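Local coordinates for protein phytase (Debaryomyces castellii, PDB 2GFI) that hydrolyses phosphate esters of phytate (inositol hexakisphosphate), acting as a 3-phytase of the histidine acid phosphatase family, at residues Asp136-Gly141 with Phe175-Met180; Asp290-Asn295 with Glu350-Asp355; Leu309-Leu314 with Asp417-Arg422; Tyr87-Ser92 with Asn246-Asp251. All coordinates share one frame; numbering follows the deposited sequence.

How the interactions relate
Interactions 1 and 3 are helix pairs: 136-141 with 175-180 lies beside the large mixed sheet, and 309-314 with 417-422 has its centre about 28 Å from that of interaction 1. Interaction 2 ties helix 277-295 to the loop after helix 333-343, and interaction 4 joins the ends of helices 77-91 and 249-266. Interactions 3 and 4 are the farthest apart, with centres 47 Å from each other on opposite sides of the chain's centre. Along the sequence, 87-92 and 246-251 bracket interaction 1, while interactions 2 and 3 interleave. Each contact joins parts of the chain 34 to 154 residues apart, and none of the four touches another.

Interaction 1: Asp136-Gly141 with Phe175-Met180; sequences DAMKHG and FARGFM
Two helices of the histidine phosphatase fold, 133-148 and 166-180, come together here so closely that their backbones touch: the segment axes approach to 6.4 Å at a crossing angle of -33°, running in roughly the same direction. Glycines make this possible. Gly141 and Gly178 face each other, and a CB on either would run into a carbonyl oxygen of the partner helix. In place of side chains, CA-H...O contacts stitch the helices together. Gly178 CA lies 3.4 Å from Met138 O, and in the same way Gly141 CA meets Phe175 O and Phe175 CA meets Ala137 O. Beside this seam, Phe175 swings its CG anti to the backbone N (chi1 180°), which lays the ring against Gly141. One ring face takes Gly141 CA in a CH-pi contact, 3.6 Å from the ring centroid. The CE1 corner of the same ring points into the face of His140 over its centre, a T-shaped pair with the planes at 88°. On the other flank Met138 bends at chi3 to bring CE within 3.6 Å of Arg177 CB. A leucine at Phe175 would probably leave the His140 face without its aromatic edge and Gly141 CA without a ring to rest on. Outward from the pair, the Phe175 ring also meets Phe144 and Phe330 edge-to-face, and it packs with His140 on Leu66 of strand 59-69. Phe179 reaches Leu158 of strand 158-163, while Met138 packs on Ile142 of a second subunit, which places this helix pair between the sheet and a subunit interface.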
loop_
_atom_site.group_PDB
_atom_site.type_symbol
_atom_site.label_atom_id
_atom_site.label_comp_id
_atom_site.label_asym_id
_atom_site.label_seq_id
_atom_site.Cartn_x
_atom_site.Cartn_y
_atom_site.Cartn_z
ATOM N N ASP A 136 3.859 20.889 -0.375
ATOM C CA ASP A 136 4.969 20.134 0.154
ATOM C C ASP A 136 5.649 20.894 1.292
ATOM O O ASP A 136 5.915 20.306 2.335
ATOM C CB ASP A 136 5.919 19.908 -1.013
ATOM C CG ASP A 136 7.224 19.258 -0.620
ATOM O OD1 ASP A 136 7.425 18.946 0.553
ATOM O OD2 ASP A 136 8.131 19.021 -1.438
ATOM N N ALA A 137 5.943 22.193 1.095
ATOM C CA ALA A 137 6.590 23.012 2.111
ATOM C C ALA A 137 5.686 23.226 3.302
ATOM O O ALA A 137 6.128 23.085 4.431
ATOM C CB ALA A 137 7.063 24.382 1.510
ATOM N N MET A 138 4.418 23.559 3.062
ATOM C CA MET A 138 3.444 23.710 4.142
ATOM C C MET A 138 3.305 22.424 4.988
ATOM O O MET A 138 3.401 22.474 6.207
ATOM C CB MET A 138 2.086 24.164 3.590
ATOM C CG MET A 138 1.073 24.605 4.665
ATOM S SD MET A 138 -0.359 25.592 4.087
ATOM C CE MET A 138 0.248 27.213 4.430
ATOM N N LYS A 139 3.124 21.268 4.358
ATOM C CA LYS A 139 2.956 19.995 5.097
ATOM C C LYS A 139 4.206 19.680 5.890
ATOM O O LYS A 139 4.119 19.115 6.993
ATOM C CB LYS A 139 2.674 18.818 4.157
ATOM C CG LYS A 139 1.375 18.865 3.447
ATOM C CD LYS A 139 1.192 17.575 2.638
ATOM C CE LYS A 139 -0.179 17.507 1.971
ATOM N NZ LYS A 139 -0.111 16.618 0.777
ATOM N N HIS A 140 5.367 20.008 5.293
ATOM C CA HIS A 140 6.645 19.830 5.935
ATOM C C HIS A 140 6.726 20.697 7.214
ATOM O O HIS A 140 7.111 20.210 8.266
ATOM C CB HIS A 140 7.814 20.154 4.988
ATOM C CG HIS A 140 9.164 19.881 5.593
ATOM N ND1 HIS A 140 10.342 20.324 5.033
ATOM C CD2 HIS A 140 9.511 19.234 6.735
ATOM C CE1 HIS A 140 11.362 19.946 5.789
ATOM N NE2 HIS A 140 10.887 19.268 6.823
ATOM N N GLY A 141 6.366 21.967 7.109
ATOM C CA GLY A 141 6.333 22.855 8.258
ATOM C C GLY A 141 5.487 22.263 9.373
ATOM O O GLY A 141 5.937 22.207 10.491
ATOM N N PHE A 175 6.479 26.841 4.563
ATOM C CA PHE A 175 6.974 26.069 5.642
ATOM C C PHE A 175 6.645 26.737 6.976
ATOM O O PHE A 175 6.083 26.081 7.854
ATOM C CB PHE A 175 8.489 25.912 5.523
ATOM C CG PHE A 175 9.084 25.106 6.643
ATOM C CD1 PHE A 175 9.330 23.750 6.478
ATOM C CD2 PHE A 175 9.347 25.699 7.888
ATOM C CE1 PHE A 175 9.851 22.999 7.524
ATOM C CE2 PHE A 175 9.869 24.943 8.946
ATOM C CZ PHE A 175 10.119 23.601 8.764
ATOM N N ALA A 176 6.972 28.026 7.112
ATOM C CA ALA A 176 6.766 28.772 8.340
ATOM C C ALA A 176 5.295 28.793 8.681
ATOM O O ALA A 176 4.919 28.653 9.858
ATOM C CB ALA A 176 7.336 30.182 8.236
ATOM N N ARG A 177 4.450 28.903 7.647
ATOM C CA ARG A 177 3.021 28.872 7.860
ATOM C C ARG A 177 2.554 27.500 8.318
ATOM O O ARG A 177 1.677 27.388 9.185
ATOM C CB ARG A 177 2.275 29.288 6.614
ATOM C CG ARG A 177 2.383 30.769 6.326
ATOM C CD ARG A 177 1.793 31.145 4.978
ATOM N NE ARG A 177 2.029 32.545 4.677
ATOM C CZ ARG A 177 1.221 33.522 5.056
ATOM N NH1 ARG A 177 0.148 33.245 5.788
ATOM N NH2 ARG A 177 1.508 34.783 4.732
ATOM N N GLY A 178 3.114 26.446 7.737
ATOM C CA GLY A 178 2.764 25.134 8.221
ATOM C C GLY A 178 3.198 25.022 9.677
ATOM O O GLY A 178 2.479 24.478 10.515
ATOM N N PHE A 179 4.393 25.548 9.967
ATOM C CA PHE A 179 5.026 25.383 11.262
ATOM C C PHE A 179 4.241 26.100 12.352
ATOM O O PHE A 179 4.018 25.549 13.422
ATOM C CB PHE A 179 6.497 25.853 11.207
ATOM C CG PHE A 179 7.224 25.742 12.527
ATOM C CD1 PHE A 179 8.023 24.641 12.810
ATOM C CD2 PHE A 179 7.088 26.734 13.505
ATOM C CE1 PHE A 179 8.673 24.547 14.052
ATOM C CE2 PHE A 179 7.722 26.645 14.716
ATOM C CZ PHE A 179 8.529 25.560 14.999
ATOM N N MET A 180 3.788 27.308 12.042
ATOM C CA MET A 180 3.204 28.226 13.004
ATOM C C MET A 180 1.719 28.090 13.062
ATOM O O MET A 180 1.103 28.563 14.011
ATOM C CB MET A 180 3.540 29.678 12.634
ATOM C CG MET A 180 4.993 30.070 12.848
ATOM S SD MET A 180 5.580 29.755 14.533
ATOM C CE MET A 180 4.719 31.065 15.428
#

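Interaction 2: Asp290-Asn295 with Glu350-Asp355; sequences DDYYSN and EDLPVD
With CG anti to the backbone N (chi1 172°), Tyr292 sends its ring from the helix toward Asp351 and Leu352; its neighbour Tyr293 instead has CG anti to the carbonyl carbon (chi1 -78°) and reaches the same loop by another route. The Tyr292 hydroxyl donates to Asp351 OD1 at 2.6 Å, meeting the anti lone pair of that oxygen, with ring and carboxylate planes 67° apart. Tyr293 OH donates to Leu352 O, also at 2.6 Å, in the carbonyl plane and on a lone pair. Two phenol groups thus fasten the last turns of helix 277-295 to an irregular loop that follows helix 333-343, one gripping a side chain and the other the main chain. Between these bonds Leu352 lays CD1 over the centre of the Tyr292 ring, 3.8 Å from its centroid, and brings CD2 to Tyr292 CB. Tyr292 CD2 sits over the centre of one face of the Tyr293 ring. A phenylalanine in place of Tyr292 would probably keep the cover for Leu352 CD1 but leave the Asp351 carboxylate without this donor. Tyr363 meets the Tyr292 ring edge-to-face, and Tyr285 of the same helix donates its hydroxyl to Pro353 O.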
loop_
_atom_site.group_PDB
_atom_site.type_symbol
_atom_site.label_atom_id
_atom_site.label_comp_id
_atom_site.label_asym_id
_atom_site.label_seq_id
_atom_site.Cartn_x
_atom_site.Cartn_y
_atom_site.Cartn_z
ATOM N N ASP A 290 26.810 14.689 -13.727
ATOM C CA ASP A 290 26.850 16.122 -13.833
ATOM C C ASP A 290 26.851 16.790 -12.449
ATOM O O ASP A 290 27.675 17.651 -12.170
ATOM C CB ASP A 290 25.678 16.601 -14.673
ATOM C CG ASP A 290 25.674 18.081 -14.852
ATOM O OD1 ASP A 290 26.778 18.651 -14.997
ATOM O OD2 ASP A 290 24.629 18.776 -14.844
ATOM N N ASP A 291 25.936 16.404 -11.562
ATOM C CA ASP A 291 25.907 17.058 -10.252
ATOM C C ASP A 291 27.051 16.648 -9.365
ATOM O O ASP A 291 27.522 17.457 -8.576
ATOM C CB ASP A 291 24.590 16.829 -9.545
ATOM C CG ASP A 291 23.435 17.437 -10.286
ATOM O OD1 ASP A 291 23.633 18.437 -11.023
ATOM O OD2 ASP A 291 22.285 16.967 -10.203
ATOM N N TYR A 292 27.515 15.408 -9.476
ATOM C CA TYR A 292 28.663 15.028 -8.675
ATOM C C TYR A 292 29.876 15.884 -9.052
ATOM O O TYR A 292 30.566 16.399 -8.172
ATOM C CB TYR A 292 29.009 13.548 -8.775
ATOM C CG TYR A 292 30.326 13.255 -8.077
ATOM C CD1 TYR A 292 30.379 13.111 -6.680
ATOM C CD2 TYR A 292 31.523 13.169 -8.801
ATOM C CE1 TYR A 292 31.574 12.857 -6.020
ATOM C CE2 TYR A 292 32.725 12.920 -8.156
ATOM C CZ TYR A 292 32.743 12.766 -6.761
ATOM O OH TYR A 292 33.926 12.537 -6.103
ATOM N N TYR A 293 30.093 16.068 -10.350
ATOM C CA TYR A 293 31.293 16.753 -10.836
ATOM C C TYR A 293 31.205 18.275 -10.822
ATOM O O TYR A 293 32.227 18.969 -10.894
ATOM C CB TYR A 293 31.690 16.252 -12.228
ATOM C CG TYR A 293 32.395 14.929 -12.188
ATOM C CD1 TYR A 293 33.726 14.855 -11.766
ATOM C CD2 TYR A 293 31.723 13.728 -12.550
ATOM C CE1 TYR A 293 34.385 13.654 -11.706
ATOM C CE2 TYR A 293 32.371 12.519 -12.494
ATOM C CZ TYR A 293 33.712 12.490 -12.076
ATOM O OH TYR A 293 34.412 11.330 -12.025
ATOM N N SER A 294 29.985 18.780 -10.732
ATOM C CA SER A 294 29.741 20.208 -10.692
ATOM C C SER A 294 29.507 20.711 -9.286
ATOM O O SER A 294 30.049 21.736 -8.900
ATOM C CB SER A 294 28.530 20.533 -11.560
ATOM O OG SER A 294 28.718 19.883 -12.792
ATOM N N ASN A 295 28.687 19.987 -8.524
ATOM C CA ASN A 295 28.197 20.477 -7.235
ATOM C C ASN A 295 28.677 19.706 -6.027
ATOM O O ASN A 295 28.286 20.030 -4.913
ATOM C CB ASN A 295 26.673 20.468 -7.192
ATOM C CG ASN A 295 26.048 21.099 -8.401
ATOM O OD1 ASN A 295 26.585 22.048 -8.956
ATOM N ND2 ASN A 295 24.880 20.578 -8.811
ATOM N N GLU A 350 35.450 7.829 -4.073
ATOM C CA GLU A 350 36.074 8.126 -5.348
ATOM C C GLU A 350 35.114 8.811 -6.318
ATOM O O GLU A 350 33.896 8.749 -6.174
ATOM C CB GLU A 350 36.732 6.870 -5.966
ATOM C CG GLU A 350 35.994 5.554 -5.744
ATOM C CD GLU A 350 36.580 4.360 -6.527
ATOM O OE1 GLU A 350 37.707 4.495 -7.127
ATOM O OE2 GLU A 350 35.905 3.264 -6.557
ATOM N N ASP A 351 35.712 9.488 -7.289
ATOM C CA ASP A 351 35.012 10.087 -8.392
ATOM C C ASP A 351 34.201 9.049 -9.145
ATOM O O ASP A 351 34.592 7.889 -9.231
ATOM C CB ASP A 351 36.017 10.783 -9.307
ATOM C CG ASP A 351 36.577 12.066 -8.682
ATOM O OD1 ASP A 351 36.062 12.561 -7.637
ATOM O OD2 ASP A 351 37.548 12.660 -9.184
ATOM N N LEU A 352 33.054 9.477 -9.656
ATOM C CA LEU A 352 32.131 8.604 -10.334
ATOM C C LEU A 352 32.716 8.158 -11.661
ATOM O O LEU A 352 33.372 8.942 -12.341
ATOM C CB LEU A 352 30.792 9.323 -10.536
ATOM C CG LEU A 352 29.757 9.079 -9.433
ATOM C CD1 LEU A 352 30.305 9.433 -8.021
ATOM C CD2 LEU A 352 28.484 9.859 -9.726
ATOM N N PRO A 353 32.502 6.904 -12.032
ATOM C CA PRO A 353 32.940 6.446 -13.330
ATOM C C PRO A 353 32.019 7.013 -14.398
ATOM O O PRO A 353 30.862 7.349 -14.110
ATOM C CB PRO A 353 32.778 4.933 -13.233
ATOM C CG PRO A 353 31.625 4.740 -12.248
ATOM C CD PRO A 353 31.826 5.834 -11.249
ATOM N N VAL A 354 32.544 7.120 -15.622
ATOM C CA VAL A 354 31.792 7.611 -16.773
ATOM C C VAL A 354 31.670 6.543 -17.847
ATOM O O VAL A 354 30.829 6.639 -18.740
ATOM C CB VAL A 354 32.452 8.870 -17.375
ATOM C CG1 VAL A 354 32.361 10.017 -16.383
ATOM C CG2 VAL A 354 33.943 8.599 -17.808
ATOM N N ASP A 355 32.498 5.512 -17.760
ATOM C CA ASP A 355 32.632 4.584 -18.880
ATOM C C ASP A 355 31.716 3.377 -18.702
ATOM O O ASP A 355 31.656 2.493 -19.535
ATOM C CB ASP A 355 34.113 4.192 -19.086
ATOM C CG ASP A 355 34.710 3.484 -17.858
ATOM O OD1 ASP A 355 34.441 3.906 -16.686
ATOM O OD2 ASP A 355 35.462 2.486 -17.961
#

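Interaction 3: Leu309-Leu314 with Asp417-Arg422; sequences LLNASL and DYVAER. With NAG (2-acetamido-2-deoxy-beta-D-glucopyranose), chain C.
Val419 CG1 is the atom on which this contact turns: it meets Leu314 CD2 at 3.6 Å and Leu310 CG at 3.9 Å, and Asn311 OD1 lies at its margin. Val419 and Leu310 reach toward each other tip to tip, whereas Leu314 and Val419 slide past one another in opposite directions. Val419 puts CG1 anti to its own backbone N (chi1 176°), which aims that methyl between the two leucines one helical turn apart. Leu310 extends its other reach through CD2, 3.7 Å from Arg422 CB, so the arginine contributes its aliphatic root here. The polar end of Arg422 turns elsewhere: CG lies over one face of the Tyr418 ring, toward its rim, and the bends at chi2 and chi3 then carry NE to a hydrogen bond with Ala342 O. Tyr418 OH is hydrogen-bonded to Ile343 O, so both residues hold helix 412-423 against the end of helix 333-343. Leu310 also packs on Phe339, Ala342 and Ile343 of that helix, giving the apolar patch a third wall. At the outer margin Asn311 ND2 is joined covalently to C1 of the N-acetylglucosamine, 1.5 Å away, and the sugar is hydrogen-bonded to Thr426 O. This is antiparallel helix packing through apolar side chains, the segment axes 10.4 Å apart at their closest and 159° between directions, with an N-linked glycosylation site at its rim.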
loop_
_atom_site.group_PDB
_atom_site.type_symbol
_atom_site.label_atom_id
_atom_site.label_comp_id
_atom_site.label_asym_id
_atom_site.label_seq_id
_atom_site.Cartn_x
_atom_site.Cartn_y
_atom_site.Cartn_z
ATOM N N LEU A 309 28.737 26.762 5.363
ATOM C CA LEU A 309 27.534 26.337 6.100
ATOM C C LEU A 309 27.825 25.236 7.087
ATOM O O LEU A 309 27.170 25.162 8.094
ATOM C CB LEU A 309 26.368 25.936 5.173
ATOM C CG LEU A 309 25.714 27.067 4.371
ATOM C CD1 LEU A 309 24.637 26.529 3.428
ATOM C CD2 LEU A 309 25.163 28.191 5.282
ATOM N N LEU A 310 28.802 24.373 6.811
ATOM C CA LEU A 310 29.150 23.321 7.777
ATOM C C LEU A 310 29.700 23.922 9.067
ATOM O O LEU A 310 29.280 23.522 10.160
ATOM C CB LEU A 310 30.117 22.310 7.177
ATOM C CG LEU A 310 30.410 21.069 8.022
ATOM C CD1 LEU A 310 29.140 20.298 8.203
ATOM C CD2 LEU A 310 31.505 20.232 7.387
ATOM N N ASN A 311 30.608 24.905 8.927
ATOM C CA ASN A 311 31.158 25.687 10.073
ATOM C C ASN A 311 30.099 26.423 10.874
ATOM O O ASN A 311 30.069 26.339 12.105
ATOM C CB ASN A 311 32.167 26.723 9.575
ATOM C CG ASN A 311 33.543 26.139 9.318
ATOM O OD1 ASN A 311 33.820 24.996 9.698
ATOM N ND2 ASN A 311 34.423 26.945 8.689
ATOM N N ALA A 312 29.226 27.128 10.169
ATOM C CA ALA A 312 28.157 27.921 10.762
ATOM C C ALA A 312 27.217 27.046 11.569
ATOM O O ALA A 312 26.912 27.341 12.747
ATOM C CB ALA A 312 27.382 28.666 9.671
ATOM N N SER A 313 26.782 25.952 10.939
ATOM C CA SER A 313 25.985 24.921 11.597
ATOM C C SER A 313 26.649 24.378 12.863
ATOM O O SER A 313 25.981 24.142 13.875
ATOM C CB SER A 313 25.683 23.774 10.611
ATOM O OG SER A 313 25.525 22.540 11.286
ATOM N N LEU A 314 27.958 24.152 12.784
ATOM C CA LEU A 314 28.722 23.676 13.941
ATOM C C LEU A 314 28.788 24.739 15.042
ATOM O O LEU A 314 28.598 24.405 16.212
ATOM C CB LEU A 314 30.125 23.204 13.532
ATOM C CG LEU A 314 31.001 22.778 14.723
ATOM C CD1 LEU A 314 30.479 21.501 15.338
ATOM C CD2 LEU A 314 32.469 22.650 14.328
ATOM N N ASP A 417 35.368 17.144 15.886
ATOM C CA ASP A 417 36.549 16.586 15.244
ATOM C C ASP A 417 36.283 16.262 13.762
ATOM O O ASP A 417 37.131 16.520 12.892
ATOM C CB ASP A 417 36.994 15.296 15.957
ATOM C CG ASP A 417 37.499 15.529 17.378
ATOM O OD1 ASP A 417 37.789 16.688 17.757
ATOM O OD2 ASP A 417 37.639 14.587 18.192
ATOM N N TYR A 418 35.106 15.676 13.510
ATOM C CA TYR A 418 34.622 15.376 12.170
ATOM C C TYR A 418 34.535 16.655 11.329
ATOM O O TYR A 418 35.118 16.739 10.232
ATOM C CB TYR A 418 33.254 14.648 12.227
ATOM C CG TYR A 418 32.730 14.327 10.840
ATOM C CD1 TYR A 418 33.274 13.278 10.115
ATOM C CD2 TYR A 418 31.741 15.116 10.237
ATOM C CE1 TYR A 418 32.845 12.993 8.843
ATOM C CE2 TYR A 418 31.288 14.831 8.973
ATOM C CZ TYR A 418 31.854 13.750 8.284
ATOM O OH TYR A 418 31.469 13.422 7.026
ATOM N N VAL A 419 33.834 17.662 11.841
ATOM C CA VAL A 419 33.753 18.923 11.106
ATOM C C VAL A 419 35.157 19.501 10.836
ATOM O O VAL A 419 35.483 19.830 9.680
ATOM C CB VAL A 419 32.833 19.946 11.784
ATOM C CG1 VAL A 419 32.867 21.265 11.018
ATOM C CG2 VAL A 419 31.433 19.410 11.799
ATOM N N ALA A 420 35.993 19.575 11.884
ATOM C CA ALA A 420 37.367 20.063 11.720
ATOM C C ALA A 420 38.113 19.319 10.605
ATOM O O ALA A 420 38.773 19.944 9.791
ATOM C CB ALA A 420 38.144 20.002 13.051
ATOM N N GLU A 421 37.975 17.990 10.562
ATOM C CA GLU A 421 38.555 17.150 9.501
ATOM C C GLU A 421 38.019 17.509 8.116
ATOM O O GLU A 421 38.789 17.540 7.130
ATOM C CB GLU A 421 38.247 15.669 9.756
ATOM C CG GLU A 421 39.159 14.963 10.753
ATOM C CD GLU A 421 38.865 13.458 10.871
ATOM O OE1 GLU A 421 37.646 13.061 10.896
ATOM O OE2 GLU A 421 39.863 12.666 10.930
ATOM N N ARG A 422 36.704 17.768 8.051
ATOM C CA ARG A 422 36.030 18.107 6.807
ATOM C C ARG A 422 36.480 19.459 6.303
ATOM O O ARG A 422 36.707 19.637 5.120
ATOM C CB ARG A 422 34.500 18.094 6.977
ATOM C CG ARG A 422 33.858 16.716 7.218
ATOM C CD ARG A 422 34.215 15.690 6.186
ATOM N NE ARG A 422 33.694 16.062 4.893
ATOM C CZ ARG A 422 33.983 15.425 3.760
ATOM N NH1 ARG A 422 34.805 14.391 3.777
ATOM N NH2 ARG A 422 33.462 15.835 2.603
HETATM C C1 NAG C . 35.834 26.612 8.811
HETATM C C2 NAG C . 36.551 27.503 7.769
HETATM C C3 NAG C . 38.088 27.479 7.928
HETATM C C4 NAG C . 38.499 27.764 9.385
HETATM C C5 NAG C . 37.736 26.738 10.244
HETATM C C6 NAG C . 38.017 26.842 11.728
HETATM C C7 NAG C . 35.321 27.883 5.641
HETATM C C8 NAG C . 35.401 27.611 4.163
HETATM N N2 NAG C . 36.155 27.152 6.404
HETATM O O3 NAG C . 38.644 28.407 7.033
HETATM O O4 NAG C . 39.920 27.787 9.628
HETATM O O5 NAG C . 36.330 26.913 10.092
HETATM O O6 NAG C . 37.125 25.941 12.336
HETATM O O7 NAG C . 34.515 28.728 6.062
#

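Interaction 4: Tyr87-Ser92 with Asn246-Asp251; sequences YEKLMS and NITEDD
Asn246 meets Lys89 with its backbone: Asn246 O lies 3.3 Å from Lys89 CE. A water links the two side chains, accepting from Lys89 NZ at 2.8 Å and donating a weak bond to Asn246 OD1. Ile247 follows with the apolar part of the contact. Its CG2 methyl rests 3.9 Å from Leu90 CD2 and close to Lys89 CB, while CD1 also approaches the same leucine methyl. Thr248 is the N-cap of the helix that starts at Glu249. Its OG1 accepts from Asp251 N at 3.1 Å, and its own N donates to Asp251 OD2 at 2.9 Å with an N-H...O angle of 172°; the two reciprocal bonds make a capping box. Asp251 then does double duty. Besides closing the box, OD2 takes a salt bridge from Lys89 NZ, 2.6 Å away on its syn lone pair, while Thr248 N comes from above the carboxylate plane. Lys89 gets there by a kink at chi3 (80°) in an otherwise stretched chain, crossing the aspartate side chain at about a right angle. Two donors on OD2 help to fix the rotation of the carboxylate, and the lysine charge would probably favour its ionised form. The contact therefore ties the C-terminal end of helix 77-91 to the first turn of helix 249-266. Around it, Ile247 packs on Leu235 of helix 229-241 and on Val252 of helix 249-266, and Leu90 reaches Leu104 and Leu245 in neighbouring loops.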
loop_
_atom_site.group_PDB
_atom_site.type_symbol
_atom_site.label_atom_id
_atom_site.label_comp_id
_atom_site.label_asym_id
_atom_site.label_seq_id
_atom_site.Cartn_x
_atom_site.Cartn_y
_atom_site.Cartn_z
ATOM N N TYR A 87 8.333 20.796 -27.574
ATOM C CA TYR A 87 6.911 20.645 -27.777
ATOM C C TYR A 87 6.520 21.102 -29.194
ATOM O O TYR A 87 5.714 20.451 -29.862
ATOM C CB TYR A 87 6.142 21.460 -26.728
ATOM C CG TYR A 87 4.635 21.527 -26.972
ATOM C CD1 TYR A 87 3.771 20.535 -26.473
ATOM C CD2 TYR A 87 4.074 22.608 -27.678
ATOM C CE1 TYR A 87 2.378 20.610 -26.686
ATOM C CE2 TYR A 87 2.717 22.704 -27.890
ATOM C CZ TYR A 87 1.877 21.696 -27.401
ATOM O OH TYR A 87 0.545 21.815 -27.635
ATOM N N GLU A 88 7.078 22.249 -29.617
ATOM C CA GLU A 88 6.785 22.861 -30.901
ATOM C C GLU A 88 7.347 22.017 -32.054
ATOM O O GLU A 88 6.651 21.842 -33.052
ATOM C CB GLU A 88 7.290 24.310 -30.949
ATOM C CG GLU A 88 6.411 25.336 -30.216
ATOM C CD GLU A 88 4.909 25.255 -30.565
ATOM O OE1 GLU A 88 4.530 24.843 -31.693
ATOM O OE2 GLU A 88 4.061 25.624 -29.710
ATOM N N LYS A 89 8.577 21.495 -31.908
ATOM C CA LYS A 89 9.117 20.514 -32.859
ATOM C C LYS A 89 8.174 19.321 -32.994
ATOM O O LYS A 89 7.874 18.910 -34.107
ATOM C CB LYS A 89 10.524 20.040 -32.480
ATOM C CG LYS A 89 11.589 21.060 -32.811
ATOM C CD LYS A 89 12.991 20.713 -32.319
ATOM C CE LYS A 89 13.681 19.717 -33.254
ATOM N NZ LYS A 89 15.145 19.641 -32.955
ATOM N N LEU A 90 7.665 18.802 -31.868
ATOM C CA LEU A 90 6.763 17.658 -31.916
ATOM C C LEU A 90 5.461 18.032 -32.581
ATOM O O LEU A 90 4.975 17.300 -33.435
ATOM C CB LEU A 90 6.493 17.074 -30.524
ATOM C CG LEU A 90 7.706 16.475 -29.821
ATOM C CD1 LEU A 90 7.383 16.192 -28.403
ATOM C CD2 LEU A 90 8.184 15.236 -30.537
ATOM N N MET A 91 4.896 19.173 -32.199
ATOM C CA MET A 91 3.627 19.609 -32.796
ATOM C C MET A 91 3.704 19.876 -34.307
ATOM O O MET A 91 2.693 19.831 -34.986
ATOM C CB MET A 91 3.025 20.816 -32.068
ATOM C CG MET A 91 2.538 20.524 -30.629
ATOM S SD MET A 91 1.370 19.129 -30.370
ATOM C CE MET A 91 2.457 17.892 -29.757
ATOM N N SER A 92 4.891 20.102 -34.841
ATOM C CA SER A 92 4.995 20.474 -36.239
ATOM C C SER A 92 5.311 19.269 -37.143
ATOM O O SER A 92 5.419 19.402 -38.373
ATOM C CB SER A 92 6.032 21.581 -36.398
ATOM O OG SER A 92 7.316 21.002 -36.300
ATOM N N ASN A 246 11.268 14.722 -36.727
ATOM C CA ASN A 246 12.525 15.435 -36.745
ATOM C C ASN A 246 12.856 16.059 -35.376
ATOM O O ASN A 246 12.611 17.242 -35.138
ATOM C CB ASN A 246 12.521 16.486 -37.873
ATOM C CG ASN A 246 13.913 17.083 -38.129
ATOM O OD1 ASN A 246 14.935 16.552 -37.659
ATOM N ND2 ASN A 246 13.955 18.200 -38.854
ATOM N N ILE A 247 13.375 15.237 -34.468
ATOM C CA ILE A 247 13.889 15.725 -33.205
ATOM C C ILE A 247 15.239 15.083 -32.977
ATOM O O ILE A 247 15.572 14.068 -33.602
ATOM C CB ILE A 247 12.915 15.465 -32.018
ATOM C CG1 ILE A 247 12.718 13.966 -31.756
ATOM C CG2 ILE A 247 11.548 16.189 -32.218
ATOM C CD1 ILE A 247 11.862 13.649 -30.488
ATOM N N THR A 248 16.015 15.696 -32.097
ATOM C CA THR A 248 17.351 15.228 -31.754
ATOM C C THR A 248 17.396 14.447 -30.443
ATOM O O THR A 248 16.416 14.394 -29.679
ATOM C CB THR A 248 18.332 16.429 -31.648
ATOM O OG1 THR A 248 17.833 17.349 -30.683
ATOM C CG2 THR A 248 18.331 17.279 -32.961
ATOM N N GLU A 249 18.567 13.860 -30.212
ATOM C CA GLU A 249 18.943 13.200 -28.977
ATOM C C GLU A 249 18.875 14.185 -27.824
ATOM O O GLU A 249 18.400 13.822 -26.768
ATOM C CB GLU A 249 20.353 12.659 -29.088
ATOM C CG GLU A 249 20.416 11.251 -29.628
ATOM C CD GLU A 249 20.673 11.177 -31.116
ATOM O OE1 GLU A 249 20.407 12.167 -31.829
ATOM O OE2 GLU A 249 21.148 10.114 -31.580
ATOM N N ASP A 250 19.331 15.420 -28.072
ATOM C CA ASP A 250 19.184 16.569 -27.189
ATOM C C ASP A 250 17.746 16.830 -26.787
ATOM O O ASP A 250 17.488 17.109 -25.634
ATOM C CB ASP A 250 19.723 17.862 -27.864
ATOM C CG ASP A 250 19.658 19.114 -26.927
ATOM O OD1 ASP A 250 20.244 19.008 -25.797
ATOM O OD2 ASP A 250 19.081 20.247 -27.230
ATOM N N ASP A 251 16.836 16.809 -27.755
ATOM C CA ASP A 251 15.402 16.921 -27.510
ATOM C C ASP A 251 14.886 15.829 -26.581
ATOM O O ASP A 251 14.230 16.122 -25.593
ATOM C CB ASP A 251 14.642 16.878 -28.838
ATOM C CG ASP A 251 14.977 18.077 -29.732
ATOM O OD1 ASP A 251 15.463 19.114 -29.195
ATOM O OD2 ASP A 251 14.810 18.073 -30.966
HETATM O O HOH W 1 15.559 18.376 -35.389
#